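Local coordinates for protein beta-galactoside alpha-2,6-sialyltransferase (Photobacterium sp., PDB 2Z4T) that probably transfers sialic acid from a CMP-linked donor to galactosides in alpha-2,6 linkage, and here holds the product CMP and the acceptor lactose, at residues D309-G312 with D313-Q317; P391-L394 with G395-D399; T476-S480 with P481-V485. All coordinates share one frame; numbering follows the deposited sequence.

Contact 1: residues D309-G312 with D313-Q317; sequences DYIG and DSLKQ. With PO4 (phosphate ion), chain I.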
ATOM      1  N   ASP A 309       2.053  -6.534 -23.963  1.00 42.91           N
ATOM      2  CA  ASP A 309       3.350  -6.328 -24.649  1.00 43.48           C
ATOM      3  C   ASP A 309       3.981  -5.014 -24.246  1.00 42.93           C
ATOM      4  O   ASP A 309       5.175  -4.956 -23.962  1.00 42.86           O
ATOM      5  CB  ASP A 309       3.204  -6.283 -26.183  1.00 43.86           C
ATOM      6  CG  ASP A 309       2.927  -7.640 -26.794  1.00 46.23           C
ATOM      7  OD1 ASP A 309       2.996  -8.648 -26.048  1.00 47.39           O
ATOM      8  OD2 ASP A 309       2.633  -7.691 -28.021  1.00 47.42           O
ATOM      9  N   TYR A 310       3.164  -3.962 -24.256  1.00 42.25           N
ATOM     10  CA  TYR A 310       3.638  -2.604 -24.061  1.00 41.67           C
ATOM     11  C   TYR A 310       4.177  -2.364 -22.649  1.00 42.11           C
ATOM     12  O   TYR A 310       5.189  -1.661 -22.481  1.00 42.37           O
ATOM     13  CB  TYR A 310       2.525  -1.615 -24.385  1.00 40.96           C
ATOM     14  CG  TYR A 310       2.989  -0.190 -24.514  1.00 40.75           C
ATOM     15  CD1 TYR A 310       3.519   0.286 -25.723  1.00 40.57           C
ATOM     16  CD2 TYR A 310       2.896   0.696 -23.435  1.00 39.15           C
ATOM     17  CE1 TYR A 310       3.943   1.610 -25.861  1.00 38.82           C
ATOM     18  CE2 TYR A 310       3.307   2.009 -23.564  1.00 40.14           C
ATOM     19  CZ  TYR A 310       3.834   2.467 -24.784  1.00 39.57           C
ATOM     20  OH  TYR A 310       4.251   3.774 -24.913  1.00 38.17           O
ATOM     21  N   ILE A 311       3.506  -2.929 -21.642  1.00 41.79           N
ATOM     22  CA  ILE A 311       4.006  -2.845 -20.274  1.00 41.85           C
ATOM     23  C   ILE A 311       5.242  -3.750 -20.097  1.00 42.70           C
ATOM     24  O   ILE A 311       6.113  -3.459 -19.253  1.00 43.10           O
ATOM     25  CB  ILE A 311       2.906  -3.153 -19.238  1.00 41.54           C
ATOM     26  CG1 ILE A 311       1.766  -2.137 -19.380  1.00 40.64           C
ATOM     27  CG2 ILE A 311       3.462  -3.079 -17.824  1.00 41.50           C
ATOM     28  CD1 ILE A 311       0.461  -2.540 -18.774  1.00 37.06           C
ATOM     29  N   GLY A 312       5.325  -4.822 -20.906  1.00 42.84           N
ATOM     30  CA  GLY A 312       6.499  -5.702 -20.954  1.00 42.93           C
ATOM     31  C   GLY A 312       6.892  -6.214 -19.584  1.00 43.79           C
ATOM     32  O   GLY A 312       6.040  -6.605 -18.781  1.00 43.32           O
ATOM     33  N   ASP A 313       8.182  -6.189 -19.289  1.00 44.28           N
ATOM     34  CA  ASP A 313       8.646  -6.764 -18.034  1.00 45.34           C
ATOM     35  C   ASP A 313       8.470  -5.830 -16.820  1.00 44.92           C
ATOM     36  O   ASP A 313       9.095  -6.038 -15.787  1.00 45.91           O
ATOM     37  CB  ASP A 313      10.086  -7.301 -18.169  1.00 46.18           C
ATOM     38  CG  ASP A 313      11.118  -6.190 -18.451  1.00 50.16           C
ATOM     39  OD1 ASP A 313      10.897  -5.025 -18.009  1.00 51.01           O
ATOM     40  OD2 ASP A 313      12.149  -6.488 -19.126  1.00 53.64           O
ATOM     41  N   SER A 314       7.619  -4.807 -16.946  1.00 44.15           N
ATOM     42  CA  SER A 314       7.175  -4.020 -15.798  1.00 42.93           C
ATOM     43  C   SER A 314       5.807  -4.514 -15.319  1.00 42.85           C
ATOM     44  O   SER A 314       5.243  -3.984 -14.358  1.00 43.53           O
ATOM     45  CB  SER A 314       7.104  -2.533 -16.132  1.00 42.28           C
ATOM     46  OG  SER A 314       8.388  -1.990 -16.400  1.00 43.26           O
ATOM     47  N   LEU A 315       5.265  -5.527 -15.983  1.00 42.39           N
ATOM     48  CA  LEU A 315       3.961  -6.061 -15.600  1.00 42.05           C
ATOM     49  C   LEU A 315       4.131  -7.120 -14.506  1.00 42.53           C
ATOM     50  O   LEU A 315       4.724  -8.178 -14.748  1.00 42.83           O
ATOM     51  CB  LEU A 315       3.223  -6.611 -16.819  1.00 41.48           C
ATOM     52  CG  LEU A 315       1.809  -7.162 -16.639  1.00 41.78           C
ATOM     53  CD1 LEU A 315       0.878  -6.100 -16.075  1.00 40.51           C
ATOM     54  CD2 LEU A 315       1.253  -7.763 -17.965  1.00 40.44           C
ATOM     55  N   LYS A 316       3.632  -6.814 -13.310  1.00 42.10           N
ATOM     56  CA  LYS A 316       3.741  -7.718 -12.153  1.00 42.14           C
ATOM     57  C   LYS A 316       2.366  -8.115 -11.631  1.00 41.73           C
ATOM     58  O   LYS A 316       1.379  -7.404 -11.854  1.00 42.27           O
ATOM     59  CB  LYS A 316       4.560  -7.068 -11.010  1.00 42.61           C
ATOM     60  CG  LYS A 316       5.988  -6.613 -11.394  1.00 43.08           C
ATOM     61  CD  LYS A 316       6.775  -7.800 -11.969  1.00 45.29           C
ATOM     62  CE  LYS A 316       8.055  -7.360 -12.671  1.00 46.66           C
ATOM     63  NZ  LYS A 316       9.111  -7.012 -11.685  1.00 48.03           N
ATOM     64  N   GLN A 317       2.293  -9.261 -10.962  1.00 41.02           N
ATOM     65  CA  GLN A 317       1.091  -9.655 -10.247  1.00 40.71           C
ATOM     66  C   GLN A 317       1.211  -9.143  -8.819  1.00 40.88           C
ATOM     67  O   GLN A 317       2.228  -9.391  -8.147  1.00 41.28           O
ATOM     68  CB  GLN A 317       0.929 -11.186 -10.268  1.00 40.62           C
ATOM     69  CG  GLN A 317      -0.155 -11.764  -9.333  1.00 39.25           C
ATOM     70  CD  GLN A 317      -1.538 -11.166  -9.566  1.00 39.74           C
ATOM     71  OE1 GLN A 317      -2.009 -11.103 -10.701  1.00 39.53           O
ATOM     72  NE2 GLN A 317      -2.182 -10.697  -8.492  1.00 37.99           N
TER
HETATM   73  P   PO4 I4000       4.969 -11.535 -11.304  1.00 67.99           P
HETATM   74  O1  PO4 I4000       4.265 -11.073 -12.559  1.00 70.09           O
HETATM   75  O2  PO4 I4000       6.469 -11.409 -11.520  1.00 68.49           O
HETATM   76  O3  PO4 I4000       4.557 -10.654 -10.153  1.00 67.19           O
HETATM   77  O4  PO4 I4000       4.552 -12.973 -11.053  1.00 68.29           O
HETATM   78  O   HOH W   1       9.443  -2.630 -19.112  1.00 45.76           O

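Contact 2: residues P391-L394 with G395-D399; sequences PHYL and GNSYD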
ATOM      1  N   PRO A 391     -33.954 -19.170  -1.882  1.00 37.42           N
ATOM      2  CA  PRO A 391     -33.038 -20.106  -2.553  1.00 37.39           C
ATOM      3  C   PRO A 391     -31.550 -19.795  -2.305  1.00 37.78           C
ATOM      4  O   PRO A 391     -30.718 -20.671  -2.511  1.00 37.74           O
ATOM      5  CB  PRO A 391     -33.394 -19.961  -4.043  1.00 37.25           C
ATOM      6  CG  PRO A 391     -34.094 -18.643  -4.166  1.00 36.84           C
ATOM      7  CD  PRO A 391     -34.746 -18.364  -2.842  1.00 37.44           C
ATOM      8  N   HIS A 392     -31.220 -18.581  -1.860  1.00 37.78           N
ATOM      9  CA  HIS A 392     -29.812 -18.235  -1.571  1.00 38.65           C
ATOM     10  C   HIS A 392     -29.358 -18.553  -0.144  1.00 38.45           C
ATOM     11  O   HIS A 392     -28.214 -18.301   0.230  1.00 38.14           O
ATOM     12  CB  HIS A 392     -29.519 -16.784  -1.960  1.00 38.91           C
ATOM     13  CG  HIS A 392     -29.988 -16.460  -3.343  1.00 40.50           C
ATOM     14  ND1 HIS A 392     -29.401 -17.006  -4.465  1.00 41.58           N
ATOM     15  CD2 HIS A 392     -31.050 -15.743  -3.781  1.00 39.34           C
ATOM     16  CE1 HIS A 392     -30.061 -16.609  -5.541  1.00 41.54           C
ATOM     17  NE2 HIS A 392     -31.064 -15.841  -5.152  1.00 41.56           N
ATOM     18  N   TYR A 393     -30.267 -19.135   0.625  1.00 38.05           N
ATOM     19  CA  TYR A 393     -30.002 -19.573   1.975  1.00 38.38           C
ATOM     20  C   TYR A 393     -28.676 -20.299   2.013  1.00 39.12           C
ATOM     21  O   TYR A 393     -28.424 -21.159   1.174  1.00 39.36           O
ATOM     22  CB  TYR A 393     -31.113 -20.535   2.426  1.00 36.91           C
ATOM     23  CG  TYR A 393     -30.969 -21.035   3.836  1.00 35.93           C
ATOM     24  CD1 TYR A 393     -30.731 -20.147   4.895  1.00 35.35           C
ATOM     25  CD2 TYR A 393     -31.097 -22.393   4.137  1.00 35.00           C
ATOM     26  CE1 TYR A 393     -30.614 -20.598   6.214  1.00 32.89           C
ATOM     27  CE2 TYR A 393     -30.972 -22.847   5.464  1.00 34.24           C
ATOM     28  CZ  TYR A 393     -30.734 -21.942   6.484  1.00 33.47           C
ATOM     29  OH  TYR A 393     -30.632 -22.377   7.775  1.00 33.85           O
ATOM     30  N   LEU A 394     -27.834 -19.970   2.984  1.00 39.86           N
ATOM     31  CA  LEU A 394     -26.538 -20.639   3.085  1.00 41.05           C
ATOM     32  C   LEU A 394     -26.623 -22.169   3.266  1.00 41.66           C
ATOM     33  O   LEU A 394     -25.706 -22.878   2.851  1.00 41.74           O
ATOM     34  CB  LEU A 394     -25.659 -19.981   4.147  1.00 40.95           C
ATOM     35  CG  LEU A 394     -25.201 -18.570   3.732  1.00 41.68           C
ATOM     36  CD1 LEU A 394     -24.390 -17.877   4.817  1.00 41.31           C
ATOM     37  CD2 LEU A 394     -24.422 -18.600   2.429  1.00 42.30           C
ATOM     38  N   GLY A 395     -27.733 -22.657   3.839  1.00 42.00           N
ATOM     39  CA  GLY A 395     -27.982 -24.089   4.021  1.00 42.38           C
ATOM     40  C   GLY A 395     -27.946 -24.564   5.469  1.00 43.20           C
ATOM     41  O   GLY A 395     -28.235 -25.730   5.752  1.00 43.38           O
ATOM     42  N   ASN A 396     -27.572 -23.665   6.380  1.00 43.40           N
ATOM     43  CA  ASN A 396     -27.373 -23.965   7.797  1.00 43.92           C
ATOM     44  C   ASN A 396     -27.405 -22.664   8.572  1.00 43.82           C
ATOM     45  O   ASN A 396     -27.216 -21.601   7.983  1.00 44.25           O
ATOM     46  CB  ASN A 396     -26.005 -24.613   8.017  1.00 44.43           C
ATOM     47  CG  ASN A 396     -26.015 -26.105   7.737  1.00 46.47           C
ATOM     48  OD1 ASN A 396     -26.506 -26.914   8.542  1.00 47.14           O
ATOM     49  ND2 ASN A 396     -25.474 -26.481   6.585  1.00 48.14           N
ATOM     50  N   SER A 397     -27.634 -22.722   9.878  1.00 43.39           N
ATOM     51  CA  SER A 397     -27.493 -21.516  10.699  1.00 43.06           C
ATOM     52  C   SER A 397     -26.015 -21.153  10.921  1.00 42.49           C
ATOM     53  O   SER A 397     -25.181 -22.028  11.193  1.00 42.87           O
ATOM     54  CB  SER A 397     -28.193 -21.685  12.035  1.00 43.03           C
ATOM     55  OG  SER A 397     -29.367 -22.449  11.875  1.00 44.46           O
ATOM     56  N   TYR A 398     -25.716 -19.859  10.821  1.00 41.38           N
ATOM     57  CA  TYR A 398     -24.364 -19.319  10.956  1.00 40.08           C
ATOM     58  C   TYR A 398     -24.370 -18.202  11.961  1.00 39.83           C
ATOM     59  O   TYR A 398     -25.378 -17.543  12.132  1.00 39.88           O
ATOM     60  CB  TYR A 398     -23.907 -18.698   9.635  1.00 39.71           C
ATOM     61  CG  TYR A 398     -23.467 -19.693   8.605  1.00 39.22           C
ATOM     62  CD1 TYR A 398     -22.114 -19.954   8.398  1.00 37.98           C
ATOM     63  CD2 TYR A 398     -24.404 -20.391   7.842  1.00 38.40           C
ATOM     64  CE1 TYR A 398     -21.707 -20.880   7.448  1.00 37.94           C
ATOM     65  CE2 TYR A 398     -24.011 -21.331   6.899  1.00 37.67           C
ATOM     66  CZ  TYR A 398     -22.666 -21.562   6.703  1.00 38.27           C
ATOM     67  OH  TYR A 398     -22.278 -22.487   5.772  1.00 39.11           O
ATOM     68  N   ASP A 399     -23.239 -17.975  12.617  1.00 39.57           N
ATOM     69  CA  ASP A 399     -23.009 -16.719  13.292  1.00 39.22           C
ATOM     70  C   ASP A 399     -22.722 -15.668  12.226  1.00 38.85           C
ATOM     71  O   ASP A 399     -21.909 -15.879  11.307  1.00 37.93           O
ATOM     72  CB  ASP A 399     -21.821 -16.829  14.231  1.00 39.90           C
ATOM     73  CG  ASP A 399     -22.075 -17.792  15.380  1.00 41.44           C
ATOM     74  OD1 ASP A 399     -23.162 -17.712  15.990  1.00 41.45           O
ATOM     75  OD2 ASP A 399     -21.169 -18.610  15.676  1.00 43.27           O
TER
HETATM   76  O   HOH W   2     -30.809 -21.147   9.924  1.00 34.26           O

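Contact 3: residues T476-S480 with P481-V485; sequences TALRS and PLVQV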
ATOM      1  N   THR A 476     -29.144  -6.239 -20.438  1.00 64.09           N
ATOM      2  CA  THR A 476     -28.187  -5.154 -20.527  1.00 62.73           C
ATOM      3  C   THR A 476     -27.560  -4.852 -19.175  1.00 61.09           C
ATOM      4  O   THR A 476     -26.562  -4.135 -19.100  1.00 61.16           O
ATOM      5  CB  THR A 476     -28.828  -3.872 -21.124  1.00 63.37           C
ATOM      6  OG1 THR A 476     -30.229  -3.852 -20.796  1.00 63.38           O
ATOM      7  CG2 THR A 476     -28.611  -3.804 -22.694  1.00 63.47           C
ATOM      8  N   ALA A 477     -28.154  -5.391 -18.114  1.00 58.81           N
ATOM      9  CA  ALA A 477     -27.576  -5.322 -16.795  1.00 56.73           C
ATOM     10  C   ALA A 477     -26.287  -6.121 -16.806  1.00 55.74           C
ATOM     11  O   ALA A 477     -25.309  -5.725 -16.164  1.00 54.95           O
ATOM     12  CB  ALA A 477     -28.531  -5.866 -15.765  1.00 56.46           C
ATOM     13  N   LEU A 478     -26.294  -7.226 -17.560  1.00 54.62           N
ATOM     14  CA  LEU A 478     -25.135  -8.122 -17.685  1.00 54.19           C
ATOM     15  C   LEU A 478     -24.033  -7.476 -18.494  1.00 53.85           C
ATOM     16  O   LEU A 478     -22.887  -7.914 -18.470  1.00 54.26           O
ATOM     17  CB  LEU A 478     -25.520  -9.455 -18.337  1.00 53.59           C
ATOM     18  CG  LEU A 478     -26.257 -10.517 -17.502  1.00 53.89           C
ATOM     19  CD1 LEU A 478     -26.818 -11.647 -18.392  1.00 51.63           C
ATOM     20  CD2 LEU A 478     -25.382 -11.105 -16.393  1.00 51.58           C
ATOM     21  N   ARG A 479     -24.401  -6.436 -19.217  1.00 53.11           N
ATOM     22  CA  ARG A 479     -23.476  -5.699 -20.047  1.00 53.09           C
ATOM     23  C   ARG A 479     -22.502  -4.856 -19.229  1.00 52.09           C
ATOM     24  O   ARG A 479     -21.467  -4.433 -19.738  1.00 52.01           O
ATOM     25  CB  ARG A 479     -24.264  -4.806 -21.005  1.00 53.28           C
ATOM     26  CG  ARG A 479     -24.377  -5.312 -22.452  1.00 56.56           C
ATOM     27  CD  ARG A 479     -24.477  -6.857 -22.643  1.00 60.94           C
ATOM     28  NE  ARG A 479     -23.194  -7.595 -22.586  1.00 63.40           N
ATOM     29  CZ  ARG A 479     -22.142  -7.400 -23.390  1.00 63.87           C
ATOM     30  NH1 ARG A 479     -22.164  -6.463 -24.331  1.00 63.87           N
ATOM     31  NH2 ARG A 479     -21.052  -8.142 -23.244  1.00 63.97           N
ATOM     32  N   SER A 480     -22.841  -4.609 -17.966  1.00 50.81           N
ATOM     33  CA  SER A 480     -22.011  -3.793 -17.089  1.00 49.49           C
ATOM     34  C   SER A 480     -20.572  -4.329 -17.052  1.00 47.59           C
ATOM     35  O   SER A 480     -20.364  -5.533 -16.886  1.00 47.55           O
ATOM     36  CB  SER A 480     -22.650  -3.719 -15.700  1.00 50.06           C
ATOM     37  OG  SER A 480     -21.751  -4.095 -14.676  1.00 52.36           O
ATOM     38  N   PRO A 481     -19.581  -3.443 -17.275  1.00 45.80           N
ATOM     39  CA  PRO A 481     -18.169  -3.827 -17.358  1.00 44.30           C
ATOM     40  C   PRO A 481     -17.679  -4.647 -16.168  1.00 42.91           C
ATOM     41  O   PRO A 481     -16.961  -5.649 -16.332  1.00 42.36           O
ATOM     42  CB  PRO A 481     -17.460  -2.472 -17.417  1.00 44.24           C
ATOM     43  CG  PRO A 481     -18.438  -1.606 -18.111  1.00 44.28           C
ATOM     44  CD  PRO A 481     -19.750  -1.997 -17.517  1.00 45.29           C
ATOM     45  N   LEU A 482     -18.081  -4.240 -14.975  1.00 41.29           N
ATOM     46  CA  LEU A 482     -17.644  -4.944 -13.804  1.00 40.27           C
ATOM     47  C   LEU A 482     -18.110  -6.397 -13.908  1.00 39.73           C
ATOM     48  O   LEU A 482     -17.330  -7.331 -13.638  1.00 39.05           O
ATOM     49  CB  LEU A 482     -18.124  -4.255 -12.511  1.00 40.38           C
ATOM     50  CG  LEU A 482     -17.599  -4.929 -11.231  1.00 39.90           C
ATOM     51  CD1 LEU A 482     -16.061  -4.827 -11.161  1.00 38.84           C
ATOM     52  CD2 LEU A 482     -18.276  -4.431  -9.932  1.00 39.85           C
ATOM     53  N   VAL A 483     -19.355  -6.590 -14.356  1.00 39.21           N
ATOM     54  CA  VAL A 483     -19.888  -7.949 -14.501  1.00 39.05           C
ATOM     55  C   VAL A 483     -19.052  -8.746 -15.499  1.00 39.50           C
ATOM     56  O   VAL A 483     -18.640  -9.874 -15.206  1.00 39.26           O
ATOM     57  CB  VAL A 483     -21.364  -7.981 -14.906  1.00 38.43           C
ATOM     58  CG1 VAL A 483     -21.820  -9.422 -15.079  1.00 38.08           C
ATOM     59  CG2 VAL A 483     -22.219  -7.282 -13.878  1.00 38.10           C
ATOM     60  N   GLN A 484     -18.780  -8.136 -16.655  1.00 39.31           N
ATOM     61  CA  GLN A 484     -17.992  -8.787 -17.698  1.00 39.69           C
ATOM     62  C   GLN A 484     -16.522  -9.023 -17.304  1.00 39.66           C
ATOM     63  O   GLN A 484     -15.966 -10.053 -17.659  1.00 39.61           O
ATOM     64  CB  GLN A 484     -18.109  -8.027 -19.042  1.00 39.99           C
ATOM     65  CG  GLN A 484     -19.493  -8.077 -19.712  1.00 39.64           C
ATOM     66  CD  GLN A 484     -19.996  -9.519 -19.935  1.00 40.40           C
ATOM     67  OE1 GLN A 484     -19.280 -10.360 -20.477  1.00 40.77           O
ATOM     68  NE2 GLN A 484     -21.215  -9.801 -19.490  1.00 38.09           N
ATOM     69  N   VAL A 485     -15.908  -8.102 -16.553  1.00 39.93           N
ATOM     70  CA  VAL A 485     -14.581  -8.377 -15.953  1.00 40.40           C
ATOM     71  C   VAL A 485     -14.583  -9.782 -15.304  1.00 41.50           C
ATOM     72  O   VAL A 485     -13.581 -10.515 -15.412  1.00 42.32           O
ATOM     73  CB  VAL A 485     -14.042  -7.233 -15.140  1.00 40.55           C
ATOM     74  CG1 VAL A 485     -12.709  -7.611 -14.520  1.00 38.87           C
ATOM     75  CG2 VAL A 485     -13.876  -6.020 -16.063  1.00 39.69           C
TER

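Contact 1: residues D309-G312 with D313-Q317
I311, at the end of helix 305-311, reaches L315 through its gamma methyl: CG2 lies 3.7 Å from L315 CB, the two side chains crossing at a slant. With CG2 anti to the backbone N, this methyl reaches forward to the N and CB of L315, the first strand residue. A beta-branched residue suits the place because it supplies this branch close to the backbone; the side chain as a whole also touches Y290 and F292 of strand 288-292 and L298. The carbonyl of I311 closes a tight turn, its O accepting from S314 N at 3.1 Å with an N-H...O angle of 155°. G312 and D313 occupy the corners of this turn, and the positive phi of G312 (53°) with psi -136° makes it a type II' beta turn, a conformation well suited to glycine. The next carbonyl, G312 O, takes L315 N at 3.1 Å, and two overlapping turns thus lead from the helix into strand 315-317. A water donates to S314 OG at 3.0 Å and also lies 3.0 Å from D313 OD1, while S314 OG is also bonded to A288 O. Further on, the backbone of K316 pairs with Y290 and F292, and Q317 N donates to O3 of a phosphate, probably from the crystallisation liquor, at 2.8 Å, with K295 NZ as a second partner of the ion. The two turn bonds, from S314 N and L315 N to the carbonyls of I311 and G312, thus satisfy polar backbone atoms right beside the apolar I311-L315 contact.

Contact 2: residues P391-L394 with G395-D399
Y393 lays its ring over the backbone of G395, whereas L394 turns its side chain to meet the ring of Y398. In the first pair the glycine N sits over one face of the tyrosine, displaced toward the rim and 3.4 Å from Y393 CD2, and the G395-N396 peptide that follows runs nearly parallel to the ring. The ring gets there because CG is anti to the backbone N (chi1 -178°), which carries it forward along the chain. Glycine suits position 395 for a backbone reason: at its phi of 111° a beta carbon would be jammed against L394 O. Further out, the phenol OH of Y393 passes 3.3 Å from N396 C. A water in the plane of the ring links this hydroxyl to S397 OG, 2.8 Å from the latter. The second pair is apolar: L394 and Y398 cross at about a right angle, with L394 CB 3.5 Å from Y398 CE2. L394 CD1 stands over the Y398 ring face, 4.2 Å from the centroid and 20° off the normal, a CH-pi contact for which a branched leucine is well shaped. Residues 391-398 form a surface loop between helix 371-386 and strand 399-403. L394 rests on A385 of that helix and, together with Y398, on F357 of strand 356-360, while the next residue, D399, opens the following strand and belongs to a magnesium site.

Contact 3: residues T476-S480 with P481-V485
Q484 NE2 donates to L478 O at 2.7 Å with a nearly straight N-H...O angle of 172°, tying the first turn of helix 481-488 back to the type I beta turn (A477 to S480) that leads into it. The acceptor lies in the amide plane of Q484, although the nitrogen approaches from above the plane of the L478 carbonyl. A bent glutamine chain makes this possible: with CG anti to the carbonyl carbon and the chain bent at chi2, the amide folds back along the helix start. S480 is the N-cap. Its O accepts Q484 N at 3.1 Å as the first regular bond of the helix, and its OG receives V483 N in a long, weak capping bond of 3.5 Å. Serine suits this position because its short hydroxyl can replace the missing carbonyl partner. P481 follows as the first helical residue, where proline's lack of an N-H breaks no helical bond, since the first-turn N-H groups have no carbonyl partner in the helix. The turn itself is closed by S480 N to A477 O at 3.3 Å. Around this polar framework, the R479 guanidinium crosses the Q484 amide at a slant, their planes 57° apart, with R479 NH2 3.7 Å from Q484 CD; Y241 of helix 234-243 touches both. On the buried flank L478 and V483 meet through branched ends, L478 CD2 to V483 CG1 at 4.2 Å, and both pack on F499 and V497. The other methyl of V483, CG2, presses beside the cap, 3.3 Å from S480 OG.

Overall arrangement
All three contacts are local turns, in series along the chain, and none touches another. Contact 1 joins helix 305-311 to the edge of the large mixed sheet, whereas contacts 2 and 3 belong with the six-stranded parallel sheet, in keeping with the two-domain GT-B fold. Contacts 1 and 3 approach to about 12 Å between nearest atoms, and the side chain of E301, a magnesium ligand, is near both: about 6 Å from the Q484 side chain and 11 Å from that of L315. Contact 3 is also close to the donor product, the side chain of L482 lying about 7 Å from the bound CMP. Contact 2, 43 Å from contact 1 between centres, includes D399, one of the residues of another magnesium site.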